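Local coordinates for protein alanine dehydrogenase/pyridine nucleotide transhydrogenase (Mycobacterium smegmatis str. MC2 155, PDB 3P2Y) that probably exchanges hydride between NADH and NADP as the alpha-1 subunit of a transhydrogenase whose reaction is coupled to proton movement across the membrane, at residues K159-G164 with A201-L206; S168-P173 with K265-I270; D300-G303 with G307-E310. One frame throughout, in Å; residues are numbered along the deposited sequence. Where two conformers were deposited one is given.

From the N-terminal side the chain enters helix 148-167, which provides residues 159-164 for contact 1 and hands over directly to 168-173 of contact 2. Contact 1 closes at 201-206, after 36 intervening residues that include strand 186-190; contact 2 spans 91 and closes at 265-270, so the two loops cross. They touch through Val161 with Ile270 and Leu206 with Val172, joining helix 148-167, helix 194-206 and central strand 268-271 beside the second subunit. Contact 3 follows in series and closes a turn of just three residues after strand 297-300. Ala160 of contact 1 packs on Leu301 of contact 3, whereas contacts 2 and 3 do not touch.

Contact 1: K159-G164 with A201-L206. With EDO (1,2-ethanediol), chain G.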
loop_
_atom_site.group_PDB
_atom_site.type_symbol
_atom_site.label_atom_id
_atom_site.label_comp_id
_atom_site.label_asym_id
_atom_site.label_seq_id
_atom_site.Cartn_x
_atom_site.Cartn_y
_atom_site.Cartn_z
ATOM N N LYS A 159 1.965 4.422 -7.302
ATOM C CA LYS A 159 1.455 4.554 -5.913
ATOM C C LYS A 159 -0.080 4.500 -5.864
ATOM O O LYS A 159 -0.651 4.116 -4.823
ATOM C CB LYS A 159 1.966 5.848 -5.273
ATOM C CG LYS A 159 3.488 5.857 -5.002
ATOM C CD LYS A 159 3.982 4.646 -4.213
ATOM C CE LYS A 159 3.254 4.439 -2.827
ATOM N NZ LYS A 159 3.779 5.511 -1.823
ATOM N N ALA A 160 -0.744 4.874 -6.965
ATOM C CA ALA A 160 -2.236 4.763 -7.040
ATOM C C ALA A 160 -2.697 3.324 -6.888
ATOM O O ALA A 160 -3.681 3.037 -6.185
ATOM C CB ALA A 160 -2.803 5.382 -8.384
ATOM N N VAL A 161 -1.974 2.400 -7.538
ATOM C CA VAL A 161 -2.300 0.980 -7.420
ATOM C C VAL A 161 -2.026 0.473 -6.020
ATOM O O VAL A 161 -2.825 -0.317 -5.482
ATOM C CB VAL A 161 -1.540 0.112 -8.481
ATOM C CG1 VAL A 161 -1.760 -1.411 -8.228
ATOM C CG2 VAL A 161 -2.070 0.494 -9.838
ATOM N N LEU A 162 -0.875 0.836 -5.446
ATOM C CA LEU A 162 -0.616 0.393 -4.073
ATOM C C LEU A 162 -1.726 0.868 -3.127
ATOM O O LEU A 162 -2.126 0.138 -2.205
ATOM C CB LEU A 162 0.772 0.849 -3.556
ATOM C CG LEU A 162 1.950 0.199 -4.301
ATOM C CD1 LEU A 162 3.273 0.717 -3.715
ATOM C CD2 LEU A 162 1.875 -1.311 -4.166
ATOM N N LEU A 163 -2.220 2.077 -3.373
ATOM C CA LEU A 163 -3.248 2.652 -2.479
ATOM C C LEU A 163 -4.544 1.885 -2.675
ATOM O O LEU A 163 -5.193 1.510 -1.691
ATOM C CB LEU A 163 -3.462 4.144 -2.803
ATOM C CG LEU A 163 -4.557 4.841 -1.986
ATOM C CD1 LEU A 163 -4.276 4.730 -0.462
ATOM C CD2 LEU A 163 -4.682 6.328 -2.442
ATOM N N GLY A 164 -4.911 1.642 -3.932
ATOM C CA GLY A 164 -6.124 0.843 -4.217
ATOM C C GLY A 164 -6.053 -0.536 -3.569
ATOM O O GLY A 164 -7.031 -1.015 -2.937
ATOM N N ALA A 201 0.343 -1.373 -15.541
ATOM C CA ALA A 201 1.490 -2.264 -15.418
ATOM C C ALA A 201 1.590 -2.753 -13.983
ATOM O O ALA A 201 1.808 -3.956 -13.744
ATOM C CB ALA A 201 2.816 -1.559 -15.844
ATOM N N THR A 202 1.447 -1.829 -13.036
ATOM C CA THR A 202 1.613 -2.192 -11.608
ATOM C C THR A 202 0.498 -3.132 -11.131
ATOM O O THR A 202 0.775 -4.090 -10.406
ATOM C CB THR A 202 1.709 -0.934 -10.733
ATOM O OG1 THR A 202 2.865 -0.193 -11.179
ATOM C CG2 THR A 202 1.926 -1.290 -9.238
ATOM N N ALA A 203 -0.737 -2.853 -11.536
ATOM C CA ALA A 203 -1.873 -3.723 -11.178
ATOM C C ALA A 203 -1.650 -5.135 -11.723
ATOM O O ALA A 203 -1.912 -6.136 -11.023
ATOM C CB ALA A 203 -3.168 -3.150 -11.691
ATOM N N LYS A 204 -1.174 -5.215 -12.969
ATOM C CA LYS A 204 -0.862 -6.512 -13.588
ATOM C C LYS A 204 0.216 -7.292 -12.809
ATOM O O LYS A 204 0.050 -8.511 -12.566
ATOM C CB LYS A 204 -0.433 -6.345 -15.059
ATOM C CG LYS A 204 -0.256 -7.688 -15.811
ATOM C CD LYS A 204 -1.614 -8.431 -15.829
ATOM C CE LYS A 204 -1.795 -9.469 -16.938
ATOM N NZ LYS A 204 -3.160 -10.032 -16.675
ATOM N N ARG A 205 1.289 -6.599 -12.415
ATOM C CA ARG A 205 2.381 -7.182 -11.606
ATOM C C ARG A 205 1.818 -7.846 -10.365
ATOM O O ARG A 205 2.208 -9.007 -10.036
ATOM C CB ARG A 205 3.379 -6.098 -11.123
ATOM C CG ARG A 205 4.257 -5.500 -12.203
ATOM C CD ARG A 205 5.277 -4.541 -11.582
ATOM N NE ARG A 205 5.856 -3.686 -12.609
ATOM C CZ ARG A 205 6.957 -3.986 -13.280
ATOM N NH1 ARG A 205 7.629 -5.111 -13.000
ATOM N NH2 ARG A 205 7.397 -3.151 -14.218
ATOM N N LEU A 206 0.902 -7.129 -9.713
ATOM C CA LEU A 206 0.294 -7.575 -8.463
ATOM C C LEU A 206 -0.702 -8.728 -8.629
ATOM O O LEU A 206 -1.111 -9.340 -7.627
ATOM C CB LEU A 206 -0.401 -6.423 -7.790
ATOM C CG LEU A 206 -0.548 -6.385 -6.299
ATOM C CD1 LEU A 206 0.652 -7.056 -5.579
ATOM C CD2 LEU A 206 -0.598 -4.904 -5.982
HETATM C C1 EDO G . 0.068 5.975 -1.668
HETATM O O1 EDO G . -0.003 4.627 -2.163
HETATM C C2 EDO G . 0.408 5.978 -0.163
HETATM O O2 EDO G . 1.776 5.573 0.117
#
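Val161 and Ala203 meet where two helices, 148-167 and 194-206, lie side by side on one face of the Rossmann-type sheet. The local axes pass 9.1 Å apart at 45°, close enough for one valine to bridge the gap. Val161 turns CG1 away from its own backbone N (chi1 173°) and lays that methyl against the backbone of the second helix, 3.7 Å from Ala203 CA; the Ala203 methyl is a little farther off. Thr202 slides past the valine in the opposite direction, its CG2 3.8 Å from Val161 CB, while its OG1 bonds to Gln198 O one helical turn back. Leu206 completes the patch, CD2 reaching to 4.3 Å from Val161 CG1, and also packs on Leu162 of the second subunit. On another side of helix 148-167, Lys159 holds an ethanediol, probably from the crystallisation liquor: its NZ gives a bond to O2 and its carbonyl O takes one from O1. The same NZ also bonds Thr334 OG1 and Ser166 O of the second subunit. Val161 also rests on Ile270, and helix 194-206 links parallel strands 186-190 and 209-213, the beta-alpha-beta crossover characteristic of Rossmann-type dinucleotide-binding domains.

Contact 2: S168-P173 with K265-I270; sequences STRFVP and KFDIVI. With NA (sodium ion), chain E.
Asp267 turns its side chain toward Arg170 just before the start of central strand 268-271. Its CB already lies at the edge of the arginine's guanidinium, in the plane of that group and 3.8 Å from Arg170 NH2. CG stands anti to the carbonyl carbon of Asp267 (chi1 -55°); the two side chains cross at about a right angle, with guanidinium and carboxylate planes 64° apart. OD1 then makes the salt bridge, 2.9 Å from Arg170 NH2, with the nitrogen on its anti side and somewhat out of the carboxylate plane. The N-H...O angle of 137° leaves this single-point bond well short of straight. OD1 also accepts from water 3 and OD2 from water 2, and both waters belong to the shell of a sodium ion coordinated by Lys265 O (sodium to O 2.6 Å); water 2 is a close ligand and water 3 a longer one, so the carboxylate is linked to the metal through water. OD2 is further gripped by the backbone N of Ser186. Arg170, for its part, spreads to Pro294 O, Ser296 OG and Glu337 of the second subunit. Nearer the backbone, Ser168 OG takes the N-H of Arg170 at 3.1 Å, an ST turn directly after the helix, and gives its proton to water 1, which in turn donates to Asp267 O. Beyond the polar cluster, Val172 CG2 and Ile268 CD1 meet at 3.9 Å, their side chains crossing nearly at a right angle. The loop 168-173 thus passes from helix 148-167 over the start of strand 268-271, which lies between parallel strands 186-190 and 297-300, while Val172 also packs on Leu206 of helix 194-206.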
loop_
_atom_site.group_PDB
_atom_site.type_symbol
_atom_site.label_atom_id
_atom_site.label_comp_id
_atom_site.label_asym_id
_atom_site.label_seq_id
_atom_site.Cartn_x
_atom_site.Cartn_y
_atom_site.Cartn_z
ATOM N N SER A 168 -8.511 -1.986 -0.525
ATOM C CA SER A 168 -9.431 -3.068 -0.900
ATOM C C SER A 168 -9.708 -3.997 0.296
ATOM O O SER A 168 -8.840 -4.222 1.135
ATOM C CB SER A 168 -8.800 -3.886 -2.035
ATOM O OG SER A 168 -9.720 -4.889 -2.498
ATOM N N THR A 169 -10.904 -4.574 0.348
ATOM C CA THR A 169 -11.187 -5.559 1.399
ATOM C C THR A 169 -10.782 -6.955 0.916
ATOM O O THR A 169 -10.958 -7.912 1.630
ATOM C CB THR A 169 -12.675 -5.569 1.744
ATOM O OG1 THR A 169 -13.406 -5.828 0.547
ATOM C CG2 THR A 169 -13.067 -4.210 2.334
ATOM N N ARG A 170 -10.215 -7.041 -0.300
ATOM C CA ARG A 170 -9.935 -8.341 -0.941
ATOM C C ARG A 170 -8.502 -8.351 -1.484
ATOM O O ARG A 170 -7.932 -7.278 -1.740
ATOM C CB ARG A 170 -10.895 -8.524 -2.125
ATOM C CG ARG A 170 -12.355 -8.837 -1.670
ATOM C CD ARG A 170 -13.302 -9.068 -2.838
ATOM N NE ARG A 170 -13.438 -7.905 -3.755
ATOM C CZ ARG A 170 -14.237 -6.861 -3.544
ATOM N NH1 ARG A 170 -14.918 -6.719 -2.392
ATOM N NH2 ARG A 170 -14.331 -5.913 -4.465
ATOM N N PHE A 171 -7.960 -9.562 -1.666
ATOM C CA PHE A 171 -6.678 -9.749 -2.351
ATOM C C PHE A 171 -6.740 -9.202 -3.751
ATOM O O PHE A 171 -7.801 -9.256 -4.386
ATOM C CB PHE A 171 -6.405 -11.248 -2.513
ATOM C CG PHE A 171 -5.841 -11.916 -1.282
ATOM C CD1 PHE A 171 -4.530 -11.648 -0.844
ATOM C CD2 PHE A 171 -6.614 -12.859 -0.584
ATOM C CE1 PHE A 171 -3.991 -12.320 0.292
ATOM C CE2 PHE A 171 -6.090 -13.537 0.561
ATOM C CZ PHE A 171 -4.794 -13.250 1.019
ATOM N N VAL A 172 -5.592 -8.773 -4.270
ATOM C CA VAL A 172 -5.485 -8.531 -5.709
ATOM C C VAL A 172 -5.180 -9.842 -6.475
ATOM O O VAL A 172 -5.895 -10.153 -7.436
ATOM C CB VAL A 172 -4.459 -7.413 -6.034
ATOM C CG1 VAL A 172 -4.125 -7.420 -7.565
ATOM C CG2 VAL A 172 -5.021 -6.041 -5.624
ATOM N N PRO A 173 -4.134 -10.595 -6.073
ATOM C CA PRO A 173 -3.815 -11.807 -6.856
ATOM C C PRO A 173 -4.789 -12.949 -6.597
ATOM O O PRO A 173 -5.345 -13.036 -5.502
ATOM C CB PRO A 173 -2.431 -12.224 -6.330
ATOM C CG PRO A 173 -2.354 -11.611 -4.934
ATOM C CD PRO A 173 -3.124 -10.325 -5.030
ATOM N N LYS A 265 -18.442 -3.401 -12.785
ATOM C CA LYS A 265 -17.893 -4.767 -12.810
ATOM C C LYS A 265 -16.504 -4.908 -12.168
ATOM O O LYS A 265 -16.016 -6.026 -12.007
ATOM C CB LYS A 265 -17.776 -5.329 -14.233
ATOM C CG LYS A 265 -19.037 -5.260 -15.098
ATOM C CD LYS A 265 -20.231 -5.891 -14.412
ATOM C CE LYS A 265 -21.361 -6.119 -15.417
ATOM N NZ LYS A 265 -22.564 -6.666 -14.723
ATOM N N PHE A 266 -15.888 -3.801 -11.792
ATOM C CA PHE A 266 -14.468 -3.842 -11.374
ATOM C C PHE A 266 -14.280 -3.694 -9.874
ATOM O O PHE A 266 -15.073 -3.001 -9.211
ATOM C CB PHE A 266 -13.679 -2.759 -12.107
ATOM C CG PHE A 266 -13.464 -3.081 -13.556
ATOM C CD1 PHE A 266 -12.354 -3.802 -13.955
ATOM C CD2 PHE A 266 -14.412 -2.692 -14.505
ATOM C CE1 PHE A 266 -12.167 -4.119 -15.318
ATOM C CE2 PHE A 266 -14.256 -3.019 -15.855
ATOM C CZ PHE A 266 -13.139 -3.731 -16.256
ATOM N N ASP A 267 -13.219 -4.318 -9.352
ATOM C CA ASP A 267 -12.893 -4.222 -7.922
ATOM C C ASP A 267 -12.081 -2.985 -7.591
ATOM O O ASP A 267 -12.156 -2.470 -6.475
ATOM C CB ASP A 267 -12.134 -5.503 -7.481
ATOM C CG ASP A 267 -12.913 -6.754 -7.821
ATOM O OD1 ASP A 267 -13.961 -6.983 -7.156
ATOM O OD2 ASP A 267 -12.494 -7.503 -8.757
ATOM N N ILE A 268 -11.267 -2.532 -8.550
ATOM C CA ILE A 268 -10.427 -1.354 -8.349
ATOM C C ILE A 268 -10.576 -0.533 -9.609
ATOM O O ILE A 268 -10.398 -1.070 -10.695
ATOM C CB ILE A 268 -8.928 -1.722 -8.120
ATOM C CG1 ILE A 268 -8.789 -2.536 -6.814
ATOM C CG2 ILE A 268 -8.084 -0.420 -7.991
ATOM C CD1 ILE A 268 -7.387 -3.109 -6.525
ATOM N N VAL A 269 -10.891 0.766 -9.463
ATOM C CA VAL A 269 -10.990 1.657 -10.611
ATOM C C VAL A 269 -10.080 2.847 -10.321
ATOM O O VAL A 269 -10.214 3.513 -9.260
ATOM C CB VAL A 269 -12.457 2.159 -10.842
ATOM C CG1 VAL A 269 -12.489 3.211 -11.982
ATOM C CG2 VAL A 269 -13.391 0.976 -11.138
ATOM N N ILE A 270 -9.143 3.108 -11.240
ATOM C CA ILE A 270 -8.200 4.208 -11.068
ATOM C C ILE A 270 -8.497 5.210 -12.169
ATOM O O ILE A 270 -8.541 4.846 -13.350
ATOM C CB ILE A 270 -6.739 3.699 -11.162
ATOM C CG1 ILE A 270 -6.499 2.637 -10.077
ATOM C CG2 ILE A 270 -5.748 4.868 -11.049
ATOM C CD1 ILE A 270 -5.172 1.936 -10.129
HETATM NA NA NA E . -16.401 -8.429 -10.949
HETATM O O HOH W 1 -11.408 -3.570 -3.907
HETATM O O HOH W 2 -14.179 -8.509 -10.454
HETATM O O HOH W 3 -16.494 -6.642 -8.553
HETATM O O HOH W 4 -18.969 -7.808 -10.765
HETATM O O HOH W 5 -15.366 -8.655 -13.436
HETATM O O HOH W 6 -16.341 -10.210 -9.192
#

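Contact 3: D300-G303 with G307-E310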
loop_
_atom_site.group_PDB
_atom_site.type_symbol
_atom_site.label_atom_id
_atom_site.label_comp_id
_atom_site.label_asym_id
_atom_site.label_seq_id
_atom_site.Cartn_x
_atom_site.Cartn_y
_atom_site.Cartn_z
ATOM N N ASP A 300 -9.200 8.141 -7.340
ATOM C CA ASP A 300 -9.383 9.289 -8.234
ATOM C C ASP A 300 -8.169 10.190 -8.080
ATOM O O ASP A 300 -7.935 10.761 -6.999
ATOM C CB ASP A 300 -10.697 9.993 -7.806
ATOM C CG ASP A 300 -11.111 11.150 -8.715
ATOM O OD1 ASP A 300 -10.310 11.660 -9.528
ATOM O OD2 ASP A 300 -12.270 11.604 -8.535
ATOM N N LEU A 301 -7.355 10.297 -9.133
ATOM C CA LEU A 301 -6.140 11.111 -9.063
ATOM C C LEU A 301 -6.367 12.571 -9.414
ATOM O O LEU A 301 -5.439 13.370 -9.347
ATOM C CB LEU A 301 -5.036 10.579 -9.986
ATOM C CG LEU A 301 -4.596 9.117 -9.763
ATOM C CD1 LEU A 301 -3.291 8.840 -10.529
ATOM C CD2 LEU A 301 -4.428 8.850 -8.283
ATOM N N ALA A 302 -7.596 12.916 -9.767
ATOM C CA ALA A 302 -7.893 14.259 -10.304
ATOM C C ALA A 302 -8.547 15.217 -9.279
ATOM O O ALA A 302 -9.171 16.222 -9.665
ATOM C CB ALA A 302 -8.764 14.130 -11.572
ATOM N N GLY A 303 -8.378 14.922 -7.982
ATOM C CA GLY A 303 -9.073 15.652 -6.913
ATOM C C GLY A 303 -8.792 17.147 -6.901
ATOM O O GLY A 303 -9.683 17.939 -6.612
ATOM N N GLY A 307 -11.974 16.176 -9.367
ATOM C CA GLY A 307 -12.143 14.709 -9.377
ATOM C C GLY A 307 -12.852 14.174 -10.610
ATOM O O GLY A 307 -13.767 14.812 -11.135
ATOM N N ASN A 308 -12.447 12.985 -11.064
ATOM C CA ASN A 308 -13.125 12.297 -12.156
ATOM C C ASN A 308 -14.399 11.646 -11.664
ATOM O O ASN A 308 -15.240 11.236 -12.478
ATOM C CB ASN A 308 -12.233 11.196 -12.753
ATOM C CG ASN A 308 -10.904 11.737 -13.302
ATOM O OD1 ASN A 308 -9.824 11.255 -12.936
ATOM N ND2 ASN A 308 -10.974 12.756 -14.157
ATOM N N CYS A 309 -14.512 11.505 -10.335
ATOM C CA CYS A 309 -15.662 10.832 -9.733
ATOM C C CYS A 309 -16.534 11.861 -9.049
ATOM O O CYS A 309 -16.056 12.677 -8.269
ATOM C CB CYS A 309 -15.237 9.740 -8.732
ATOM S SG CYS A 309 -16.610 8.824 -7.987
ATOM N N GLU A 310 -17.827 11.796 -9.348
ATOM C CA GLU A 310 -18.822 12.699 -8.762
ATOM C C GLU A 310 -18.825 12.703 -7.217
ATOM O O GLU A 310 -19.120 13.724 -6.587
ATOM C CB GLU A 310 -20.203 12.322 -9.330
ATOM C CG GLU A 310 -21.414 13.077 -8.789
ATOM C CD GLU A 310 -22.728 12.671 -9.487
ATOM O OE1 GLU A 310 -22.723 11.775 -10.381
ATOM O OE2 GLU A 310 -23.773 13.255 -9.118
#
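Ala302 O and Gly307 N join the two arms of a tight loop, 2.8 Å apart, just where the chain doubles back and the CA atoms of Gly303 and Gly307 come within 4.0 Å. The amide approaches from above the carbonyl plane, and its N-H...O angle is 141°. Gly307 has a positive phi (85°), a backbone shape suited to glycine, and it lets the carboxylate of Asp300 come up close, OD2 lying 3.2 Å from Gly307 CA. Asp300 organises the turn. Its CG is anti to the backbone N (chi1 -175°), which brings the carboxylate across the mouth of the loop. OD1 accepts two amides: Ala302 N at 3.0 Å on its anti side, an Asx turn within the first arm, and Asn308 N at 2.9 Å on its syn side. OD2 takes Cys309 N from above the carboxylate plane, and Thr312 OG1 besides. With four bonds on its two oxygens, this buried carboxylate would be expected to be held firmly in its rotation. The amide of Asn308 lies nearly parallel to it, and its OD1, 3.4 Å from Ala302 CB, bonds to Thr271 OG1 while ND2 reaches Pro281 O and Ala273 O. Asn308 thereby joins this loop to the one after strand 268-271. Both loops lie at the C-terminal ends of adjacent parallel strands, and Asn308 comes near, without touching, a glycine-rich turn consistent with GxGxxG; such a strand-end edge is where Rossmann-type folds typically receive the dinucleotide.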